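Local coordinates for P-granule scaffold protein (Caenorhabditis japonica, PDB 5W4D), which probably acts as a scaffold for the assembly of germ granules (P granules), RNA-protein bodies tied to mRNA repression, at residues A[25-30]-A[203-208]; A[171-176]-A[188-193]; A[196-201]-A[210-215]. The protein carries 2 engineered substitutions. One frame throughout, in Å; residues are numbered along the deposited sequence.

Interaction 1. Residues A[25-30]-A[203-208]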
loop_
_atom_site.group_PDB
_atom_site.type_symbol
_atom_site.label_atom_id
_atom_site.label_comp_id
_atom_site.label_asym_id
_atom_site.label_seq_id
_atom_site.Cartn_x
_atom_site.Cartn_y
_atom_site.Cartn_z
ATOM N N TYR A 25 -7.196 -26.520 6.226
ATOM C CA TYR A 25 -7.325 -27.733 5.420
ATOM C C TYR A 25 -5.959 -28.205 4.914
ATOM O O TYR A 25 -5.633 -29.405 4.962
ATOM C CB TYR A 25 -8.288 -27.486 4.241
ATOM C CG TYR A 25 -8.497 -28.757 3.441
ATOM C CD1 TYR A 25 -7.621 -29.124 2.436
ATOM C CD2 TYR A 25 -9.525 -29.619 3.750
ATOM C CE1 TYR A 25 -7.777 -30.313 1.761
ATOM C CE2 TYR A 25 -9.690 -30.812 3.080
ATOM C CZ TYR A 25 -8.811 -31.150 2.092
ATOM O OH TYR A 25 -8.977 -32.350 1.425
ATOM N N ALA A 26 -5.122 -27.267 4.449
ATOM C CA ALA A 26 -3.811 -27.632 3.922
ATOM C C ALA A 26 -2.898 -28.166 5.018
ATOM O O ALA A 26 -2.123 -29.099 4.787
ATOM C CB ALA A 26 -3.184 -26.425 3.237
ATOM N N VAL A 27 -2.983 -27.602 6.225
ATOM C CA VAL A 27 -2.271 -28.143 7.380
ATOM C C VAL A 27 -2.712 -29.571 7.690
ATOM O O VAL A 27 -1.880 -30.458 7.928
ATOM C CB VAL A 27 -2.469 -27.233 8.607
ATOM C CG1 VAL A 27 -2.004 -27.934 9.882
ATOM C CG2 VAL A 27 -1.711 -25.938 8.394
ATOM N N ASN A 28 -4.027 -29.813 7.730
ATOM C CA ASN A 28 -4.544 -31.098 8.163
ATOM C C ASN A 28 -4.453 -32.163 7.075
ATOM O O ASN A 28 -4.559 -33.349 7.396
ATOM C CB ASN A 28 -5.993 -30.956 8.626
ATOM C CG ASN A 28 -6.127 -30.313 10.032
ATOM O OD1 ASN A 28 -5.266 -30.499 10.911
ATOM N ND2 ASN A 28 -7.228 -29.599 10.254
ATOM N N ASN A 29 -4.308 -31.772 5.802
ATOM C CA ASN A 29 -4.395 -32.732 4.693
ATOM C C ASN A 29 -3.189 -32.614 3.759
ATOM O O ASN A 29 -3.275 -32.892 2.557
ATOM C CB ASN A 29 -5.701 -32.559 3.911
ATOM C CG ASN A 29 -6.934 -32.810 4.768
ATOM O OD1 ASN A 29 -7.374 -33.968 4.916
ATOM N ND2 ASN A 29 -7.516 -31.738 5.333
ATOM N N ASP A 30 -2.054 -32.215 4.328
ATOM C CA ASP A 30 -0.774 -32.078 3.634
ATOM C C ASP A 30 -0.453 -33.332 2.826
ATOM O O ASP A 30 -0.242 -33.283 1.611
ATOM C CB ASP A 30 0.259 -31.807 4.748
ATOM C CG ASP A 30 1.652 -31.450 4.265
ATOM O OD1 ASP A 30 1.872 -31.157 3.097
ATOM O OD2 ASP A 30 2.563 -31.452 5.128
ATOM N N GLN A 203 9.419 -22.921 3.772
ATOM C CA GLN A 203 10.046 -22.992 5.090
ATOM C C GLN A 203 9.355 -24.003 6.000
ATOM O O GLN A 203 10.000 -24.553 6.905
ATOM C CB GLN A 203 10.093 -21.601 5.738
ATOM C CG GLN A 203 10.852 -20.544 4.900
ATOM C CD GLN A 203 10.957 -19.190 5.552
ATOM O OE1 GLN A 203 10.099 -18.770 6.329
ATOM N NE2 GLN A 203 12.048 -18.494 5.256
ATOM N N THR A 204 8.059 -24.271 5.788
ATOM C CA THR A 204 7.273 -25.140 6.644
ATOM C C THR A 204 6.771 -26.397 5.948
ATOM O O THR A 204 6.736 -27.455 6.582
ATOM C CB THR A 204 6.056 -24.388 7.211
ATOM O OG1 THR A 204 5.239 -23.977 6.116
ATOM C CG2 THR A 204 6.504 -23.145 8.018
ATOM N N LYS A 205 6.457 -26.331 4.654
ATOM C CA LYS A 205 5.809 -27.426 3.927
ATOM C C LYS A 205 6.415 -27.503 2.536
ATOM O O LYS A 205 5.744 -27.288 1.520
ATOM C CB LYS A 205 4.281 -27.225 3.865
ATOM C CG LYS A 205 3.615 -27.499 5.171
ATOM C CD LYS A 205 2.107 -27.661 5.076
ATOM C CE LYS A 205 1.528 -27.918 6.469
ATOM N NZ LYS A 205 2.122 -29.109 7.169
ATOM N N PRO A 206 7.697 -27.837 2.447
ATOM C CA PRO A 206 8.352 -27.831 1.139
ATOM C C PRO A 206 7.786 -28.793 0.112
ATOM O O PRO A 206 7.918 -28.507 -1.078
ATOM C CB PRO A 206 9.807 -28.194 1.479
ATOM C CG PRO A 206 9.751 -28.858 2.800
ATOM C CD PRO A 206 8.637 -28.143 3.535
ATOM N N LYS A 207 7.234 -29.949 0.506
ATOM C CA LYS A 207 6.705 -30.851 -0.517
ATOM C C LYS A 207 5.423 -30.288 -1.127
ATOM O O LYS A 207 5.204 -30.392 -2.342
ATOM C CB LYS A 207 6.454 -32.243 0.074
ATOM C CG LYS A 207 7.717 -32.928 0.558
ATOM C CD LYS A 207 7.386 -34.138 1.428
ATOM C CE LYS A 207 8.595 -35.054 1.570
ATOM N NZ LYS A 207 9.845 -34.291 1.878
ATOM N N LEU A 208 4.576 -29.686 -0.296
ATOM C CA LEU A 208 3.380 -29.019 -0.818
ATOM C C LEU A 208 3.765 -27.821 -1.674
ATOM O O LEU A 208 3.190 -27.601 -2.741
ATOM C CB LEU A 208 2.453 -28.622 0.340
ATOM C CG LEU A 208 1.113 -27.989 -0.067
ATOM C CD1 LEU A 208 0.255 -28.984 -0.865
ATOM C CD2 LEU A 208 0.382 -27.542 1.182
HETATM O O HOH W 1 0.719 -30.148 8.968
HETATM O O HOH W 2 4.629 -30.657 2.583
#

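Interaction 2. Residues A[171-176]-A[188-193]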
loop_
_atom_site.group_PDB
_atom_site.type_symbol
_atom_site.label_atom_id
_atom_site.label_comp_id
_atom_site.label_asym_id
_atom_site.label_seq_id
_atom_site.Cartn_x
_atom_site.Cartn_y
_atom_site.Cartn_z
ATOM N N ASP A 171 -3.607 -14.871 0.070
ATOM C CA ASP A 171 -4.955 -14.446 -0.278
ATOM C C ASP A 171 -5.003 -13.839 -1.676
ATOM O O ASP A 171 -5.938 -14.113 -2.455
ATOM C CB ASP A 171 -5.478 -13.430 0.750
ATOM C CG ASP A 171 -5.695 -14.021 2.125
ATOM O OD1 ASP A 171 -5.637 -15.258 2.290
ATOM O OD2 ASP A 171 -6.036 -13.236 3.051
ATOM N N ALA A 172 -4.034 -12.980 -2.006
ATOM C CA ALA A 172 -3.975 -12.402 -3.347
ATOM C C ALA A 172 -3.915 -13.499 -4.397
ATOM O O ALA A 172 -4.577 -13.409 -5.434
ATOM C CB ALA A 172 -2.788 -11.469 -3.485
ATOM N N TYR A 173 -3.138 -14.544 -4.126
ATOM C CA TYR A 173 -3.016 -15.639 -5.081
ATOM C C TYR A 173 -4.306 -16.442 -5.178
ATOM O O TYR A 173 -4.752 -16.747 -6.293
ATOM C CB TYR A 173 -1.831 -16.535 -4.708
ATOM C CG TYR A 173 -1.606 -17.600 -5.737
ATOM C CD1 TYR A 173 -0.989 -17.280 -6.937
ATOM C CD2 TYR A 173 -2.054 -18.872 -5.543
ATOM C CE1 TYR A 173 -0.815 -18.209 -7.929
ATOM C CE2 TYR A 173 -1.877 -19.838 -6.541
ATOM C CZ TYR A 173 -1.245 -19.490 -7.717
ATOM O OH TYR A 173 -1.060 -20.396 -8.761
ATOM N N VAL A 174 -4.953 -16.728 -4.043
ATOM C CA VAL A 174 -6.196 -17.496 -4.088
ATOM C C VAL A 174 -7.250 -16.719 -4.867
ATOM O O VAL A 174 -7.936 -17.282 -5.729
ATOM C CB VAL A 174 -6.688 -17.841 -2.668
ATOM C CG1 VAL A 174 -8.066 -18.508 -2.706
ATOM C CG2 VAL A 174 -5.713 -18.797 -1.954
ATOM N N PHE A 175 -7.395 -15.412 -4.591
ATOM C CA PHE A 175 -8.357 -14.616 -5.364
ATOM C C PHE A 175 -8.014 -14.641 -6.853
ATOM O O PHE A 175 -8.910 -14.751 -7.703
ATOM C CB PHE A 175 -8.417 -13.168 -4.878
ATOM C CG PHE A 175 -9.169 -12.973 -3.574
ATOM C CD1 PHE A 175 -10.535 -13.268 -3.476
ATOM C CD2 PHE A 175 -8.525 -12.416 -2.485
ATOM C CE1 PHE A 175 -11.220 -13.070 -2.279
ATOM C CE2 PHE A 175 -9.197 -12.201 -1.292
ATOM C CZ PHE A 175 -10.543 -12.528 -1.182
ATOM N N THR A 176 -6.740 -14.461 -7.194
ATOM C CA THR A 176 -6.334 -14.496 -8.593
ATOM C C THR A 176 -6.777 -15.795 -9.248
ATOM O O THR A 176 -7.342 -15.790 -10.352
ATOM C CB THR A 176 -4.809 -14.315 -8.699
ATOM O OG1 THR A 176 -4.483 -13.004 -8.225
ATOM C CG2 THR A 176 -4.324 -14.466 -10.157
ATOM N N ASP A 188 3.193 -11.764 -15.255
ATOM C CA ASP A 188 4.482 -11.593 -14.607
ATOM C C ASP A 188 4.298 -11.175 -13.145
ATOM O O ASP A 188 5.050 -11.594 -12.262
ATOM C CB ASP A 188 5.317 -10.563 -15.353
ATOM C CG ASP A 188 5.843 -11.087 -16.683
ATOM O OD1 ASP A 188 5.977 -12.327 -16.837
ATOM O OD2 ASP A 188 6.128 -10.254 -17.558
ATOM N N GLU A 189 3.289 -10.356 -12.876
ATOM C CA GLU A 189 2.996 -9.974 -11.496
ATOM C C GLU A 189 2.462 -11.161 -10.689
ATOM O O GLU A 189 2.803 -11.328 -9.505
ATOM C CB GLU A 189 2.005 -8.804 -11.492
ATOM C CG GLU A 189 2.655 -7.502 -11.956
ATOM C CD GLU A 189 1.698 -6.456 -12.443
ATOM O OE1 GLU A 189 0.634 -6.282 -11.827
ATOM O OE2 GLU A 189 2.022 -5.762 -13.429
ATOM N N VAL A 190 1.610 -11.991 -11.302
ATOM C CA VAL A 190 1.102 -13.175 -10.612
ATOM C C VAL A 190 2.255 -14.084 -10.228
ATOM O O VAL A 190 2.273 -14.668 -9.139
ATOM C CB VAL A 190 0.047 -13.913 -11.468
ATOM C CG1 VAL A 190 -0.343 -15.249 -10.826
ATOM C CG2 VAL A 190 -1.202 -13.059 -11.702
ATOM N N GLU A 191 3.275 -14.174 -11.090
ATOM C CA GLU A 191 4.428 -15.001 -10.771
ATOM C C GLU A 191 5.156 -14.503 -9.529
ATOM O O GLU A 191 5.560 -15.308 -8.673
ATOM C CB GLU A 191 5.357 -15.068 -11.994
ATOM C CG GLU A 191 6.604 -15.906 -11.734
ATOM C CD GLU A 191 7.464 -16.123 -12.993
ATOM O OE1 GLU A 191 7.113 -15.619 -14.086
ATOM O OE2 GLU A 191 8.502 -16.810 -12.884
ATOM N N VAL A 192 5.285 -13.177 -9.367
ATOM C CA VAL A 192 5.911 -12.619 -8.174
ATOM C C VAL A 192 5.092 -12.940 -6.931
ATOM O O VAL A 192 5.638 -13.307 -5.880
ATOM C CB VAL A 192 6.099 -11.097 -8.323
ATOM C CG1 VAL A 192 6.668 -10.501 -7.062
ATOM C CG2 VAL A 192 7.028 -10.761 -9.506
ATOM N N ILE A 193 3.768 -12.751 -7.012
ATOM C CA ILE A 193 2.887 -13.066 -5.880
ATOM C C ILE A 193 3.029 -14.526 -5.480
ATOM O O ILE A 193 3.213 -14.842 -4.301
ATOM C CB ILE A 193 1.427 -12.701 -6.214
ATOM C CG1 ILE A 193 1.293 -11.194 -6.457
ATOM C CG2 ILE A 193 0.513 -13.155 -5.084
ATOM C CD1 ILE A 193 -0.088 -10.773 -6.939
#

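Interaction 3. Residues A[196-201]-A[210-215]. Engineered in segment 210-215: Met212 (natural residue Ile).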
loop_
_atom_site.group_PDB
_atom_site.type_symbol
_atom_site.label_atom_id
_atom_site.label_comp_id
_atom_site.label_asym_id
_atom_site.label_seq_id
_atom_site.Cartn_x
_atom_site.Cartn_y
_atom_site.Cartn_z
ATOM N N ASN A 196 6.326 -15.134 -3.846
ATOM C CA ASN A 196 6.371 -14.604 -2.485
ATOM C C ASN A 196 5.749 -15.590 -1.509
ATOM O O ASN A 196 6.280 -15.823 -0.412
ATOM C CB ASN A 196 5.621 -13.280 -2.373
ATOM C CG ASN A 196 6.369 -12.089 -2.931
ATOM O OD1 ASN A 196 7.566 -12.154 -3.252
ATOM N ND2 ASN A 196 5.638 -10.999 -3.101
ATOM N N PHE A 197 4.601 -16.170 -1.883
ATOM C CA PHE A 197 3.960 -17.125 -0.999
ATOM C C PHE A 197 4.813 -18.378 -0.849
ATOM O O PHE A 197 5.006 -18.888 0.266
ATOM C CB PHE A 197 2.559 -17.484 -1.507
ATOM C CG PHE A 197 1.939 -18.633 -0.742
ATOM C CD1 PHE A 197 1.738 -18.530 0.630
ATOM C CD2 PHE A 197 1.583 -19.792 -1.375
ATOM C CE1 PHE A 197 1.205 -19.593 1.342
ATOM C CE2 PHE A 197 1.027 -20.854 -0.664
ATOM C CZ PHE A 197 0.844 -20.742 0.695
ATOM N N LEU A 198 5.312 -18.891 -1.967
ATOM C CA LEU A 198 6.093 -20.123 -1.940
ATOM C C LEU A 198 7.381 -19.957 -1.157
ATOM O O LEU A 198 7.862 -20.920 -0.543
ATOM C CB LEU A 198 6.358 -20.570 -3.373
ATOM C CG LEU A 198 5.137 -21.048 -4.140
ATOM C CD1 LEU A 198 5.556 -21.431 -5.522
ATOM C CD2 LEU A 198 4.511 -22.229 -3.423
ATOM N N ASN A 199 7.962 -18.756 -1.158
ATOM C CA ASN A 199 9.184 -18.549 -0.387
ATOM C C ASN A 199 8.927 -18.784 1.093
ATOM O O ASN A 199 9.795 -19.296 1.810
ATOM C CB ASN A 199 9.734 -17.139 -0.620
ATOM C CG ASN A 199 10.379 -16.986 -1.977
ATOM O OD1 ASN A 199 10.750 -17.970 -2.620
ATOM N ND2 ASN A 199 10.525 -15.730 -2.425
ATOM N N ARG A 200 7.727 -18.442 1.564
ATOM C CA ARG A 200 7.330 -18.714 2.939
ATOM C C ARG A 200 6.909 -20.176 3.134
ATOM O O ARG A 200 7.339 -20.829 4.097
ATOM C CB ARG A 200 6.208 -17.743 3.354
ATOM C CG ARG A 200 5.708 -18.017 4.731
ATOM C CD ARG A 200 6.808 -17.880 5.840
ATOM N NE ARG A 200 6.219 -18.085 7.175
ATOM C CZ ARG A 200 6.727 -18.861 8.135
ATOM N NH1 ARG A 200 7.883 -19.497 7.980
ATOM N NH2 ARG A 200 6.059 -19.005 9.273
ATOM N N LEU A 201 6.092 -20.724 2.229
ATOM C CA LEU A 201 5.616 -22.092 2.416
ATOM C C LEU A 201 6.766 -23.097 2.350
ATOM O O LEU A 201 6.716 -24.129 3.027
ATOM C CB LEU A 201 4.546 -22.423 1.358
ATOM C CG LEU A 201 3.845 -23.760 1.528
ATOM C CD1 LEU A 201 3.043 -23.764 2.819
ATOM C CD2 LEU A 201 2.978 -24.084 0.311
ATOM N N ASP A 210 6.349 -27.580 -3.475
ATOM C CA ASP A 210 6.873 -28.123 -4.733
ATOM C C ASP A 210 5.747 -28.483 -5.700
ATOM O O ASP A 210 5.885 -28.327 -6.922
ATOM C CB ASP A 210 7.734 -29.350 -4.421
ATOM C CG ASP A 210 8.407 -29.918 -5.662
ATOM O OD1 ASP A 210 9.228 -29.198 -6.269
ATOM O OD2 ASP A 210 8.105 -31.075 -6.027
ATOM N N ILE A 211 4.640 -29.008 -5.172
ATOM C CA ILE A 211 3.452 -29.252 -5.990
ATOM C C ILE A 211 2.959 -27.952 -6.607
ATOM O O ILE A 211 2.634 -27.881 -7.796
ATOM C CB ILE A 211 2.340 -29.909 -5.150
ATOM C CG1 ILE A 211 2.806 -31.230 -4.526
ATOM C CG2 ILE A 211 1.065 -30.108 -5.984
ATOM C CD1 ILE A 211 3.224 -32.288 -5.491
HETATM N N MSE A 212 2.841 -26.917 -5.793
HETATM C CA MSE A 212 2.348 -25.669 -6.279
HETATM C C MSE A 212 3.277 -25.019 -7.312
HETATM O O MSE A 212 2.821 -24.411 -8.278
HETATM C CB MSE A 212 2.129 -24.759 -5.098
HETATM C CG MSE A 212 1.103 -23.826 -5.421
HETATM SE SE MSE A 212 0.790 -22.827 -3.832
HETATM C CE MSE A 212 1.052 -21.321 -4.805
ATOM N N ARG A 213 4.586 -25.199 -7.119
ATOM C CA ARG A 213 5.575 -24.604 -8.010
ATOM C C ARG A 213 5.600 -25.312 -9.352
ATOM O O ARG A 213 5.735 -24.669 -10.401
ATOM C CB ARG A 213 6.948 -24.696 -7.350
ATOM C CG ARG A 213 8.069 -23.973 -8.055
ATOM C CD ARG A 213 9.317 -24.054 -7.195
ATOM N NE ARG A 213 9.450 -22.942 -6.251
ATOM C CZ ARG A 213 9.439 -23.044 -4.921
ATOM N NH1 ARG A 213 9.287 -24.217 -4.322
ATOM N NH2 ARG A 213 9.610 -21.952 -4.176
ATOM N N ASN A 214 5.496 -26.641 -9.318
ATOM C CA ASN A 214 5.529 -27.476 -10.504
ATOM C C ASN A 214 4.152 -28.089 -10.635
ATOM O O ASN A 214 3.243 -27.458 -11.215
ATOM C CB ASN A 214 6.637 -28.535 -10.384
ATOM C CG ASN A 214 8.002 -27.933 -10.137
ATOM O OD1 ASN A 214 8.316 -26.855 -10.635
ATOM N ND2 ASN A 214 8.835 -28.642 -9.380
ATOM N N GLY A 215 3.915 -29.286 -10.102
ATOM C CA GLY A 215 2.609 -29.909 -10.152
ATOM C C GLY A 215 2.529 -31.141 -9.277
ATOM O O GLY A 215 1.570 -31.907 -9.389
HETATM O O HOH W 3 9.754 -18.962 -4.674
#

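Interaction 1. Residues A[25-30]-A[203-208]
Lys205 NZ donates to Asp30 OD2 at 3.1 Å, a hydrogen-bonded salt bridge across the two segments. The bridge links two breaks between helices in this mostly helical domain. Lys205 is the N-cap residue of helix 206-213, where it follows helix 187-204, while Asp30 starts helix 30-35 just after helix 20-28 has ended. The lysine chain runs out extended and then bends at its last torsion (chi4 -57°), which swings NZ up to the carboxylate. It meets OD2 from above the carboxylate plane, 61° out of it. A water on the backbone O of Val27 also lies by NZ, but so close that this second link is doubtful. Short of the ammonium, the chain does apolar work: CE rests 3.9 Å from Val27 CA and a little farther from Val27 CG2. A methionine in place of Lys205 would probably leave the Asp30 carboxylate without its positive mate.

Asp30 works with both oxygens. OD1 lies 3.8 Å from Leu208 CB and accepts from a second water at 2.8 Å, which in turn takes the N-H of Leu208 in the first turn of helix 206-213. The aspartate is thus tied to both the residue at the N-cap position and, through water, the opening turn of that helix. On the buried side Phe48 packs on both Ala26 and Leu208, and between these two residues the approach is a looser methyl contact, Ala26 CB to Leu208 CD2 at 4.3 Å.

Interaction 2. Residues A[171-176]-A[188-193]
Ile193 pushes its CG2 methyl into the shallow hollow beside Ala172 and the backbone of Tyr173. The methyl lies 4.0 Å from Ala172 CB and equally close to Tyr173 N, with Tyr173 CB only slightly farther away. It is this branch, not the longer CG1 arm, that stands anti to the backbone N and fills the dip above the small alanine.

One turn earlier on the same helix, Val190 supplies the second bump. Its CG2 meets Thr176 CG2 tip to tip at 3.8 Å, while CG1 leans obliquely on the Tyr173 ring, 4.2 Å from CE1. The valine therefore bears on both the threonine methyl and the tyrosine ring. Thr176 can offer its methyl because its hydroxyl is turned back along its own helix, where OG1 donates to Ala172 O at 2.8 Å; that carbonyl also takes the N-H of Thr176, from the opposite face of its plane. The tyrosine hydroxyl finds its partner in Arg194.

Phe157 of helix 153-160 packs on Thr176 and Val190, and Leu132 of the second subunit packs on Ile193. With axes 10.0 Å apart and N-to-C directions 136° from each other, the contact is the apolar seam of a splayed helical hairpin, in which successive helices 169-179 and 187-204 double back through a short loop.

Interaction 3. Residues A[196-201]-A[210-215]
Leu198 gives up the most surface here, reaching from helix 187-204 between Met212 and Arg213 of helix 206-213. Its chain splits the work: CD2 goes to the selenomethionine, 3.8 Å from SE, while CD1 turns to the arginine and lies 4.0 Å from Arg213 CB.

Met212, an engineered selenomethionine where the natural protein has isoleucine, lies across the end of the Phe197 ring at about a right angle. Its SE is 3.7 Å from Phe197 CE2, in the plane of the ring and at its edge, making a Met-aromatic contact of the edge type. The chain is extended as far as SE and then turns at chi3 (126°), which brings CE back along the ring edge to 3.8 Å from Phe197 CD2 and also against Leu198. The ring itself has Leu201 CB over one face and meets the ring of Phe170; the selenium adjoins this apolar patch, to which Phe48 also contributes on the methionine side.

Arg213 closes the outer margin. Its chain runs out anti at chi1 and chi2, then bends at chi3 (-90°), laying the guanidinium alongside Leu198: CD1 lies over one face, 4.1 Å above the plane and offset toward the rim, and NH2 stands 3.6 Å from Leu198 CB. The charge is answered by a salt bridge from NH2 to Asp202. A water in the guanidinium plane sits 3.0 Å from Arg213 NH2, but its onward reach to Asn199 OD1 is very short and therefore doubtful.

Apolar within and flanked at its rim by the salt bridge to Asp202, the contact is that of a helical hairpin, with helix 206-213 turning back along the end of helix 187-204.

How the interactions relate
Helix 187-204 is the common support. Interaction 2 uses its early turns, interaction 3 its later ones, and interaction 1 the point where it gives way to helix 206-213. Interactions 2 and 3 follow one another along the chain, with centres 12 Å apart, and meet where Tyr173 CE2 lies 3.7 Å from Met212 CE, so in this variant their apolar packing touches through the engineered residue. Interactions 1 and 3 alternate in sequence, their centres 10 Å apart. Interactions 1 and 2 do not touch, their centres being 19 Å apart. Together they bind the C-terminal helices to one another and, through interaction 1, back to helix 20-28 and the start of helix 30-35.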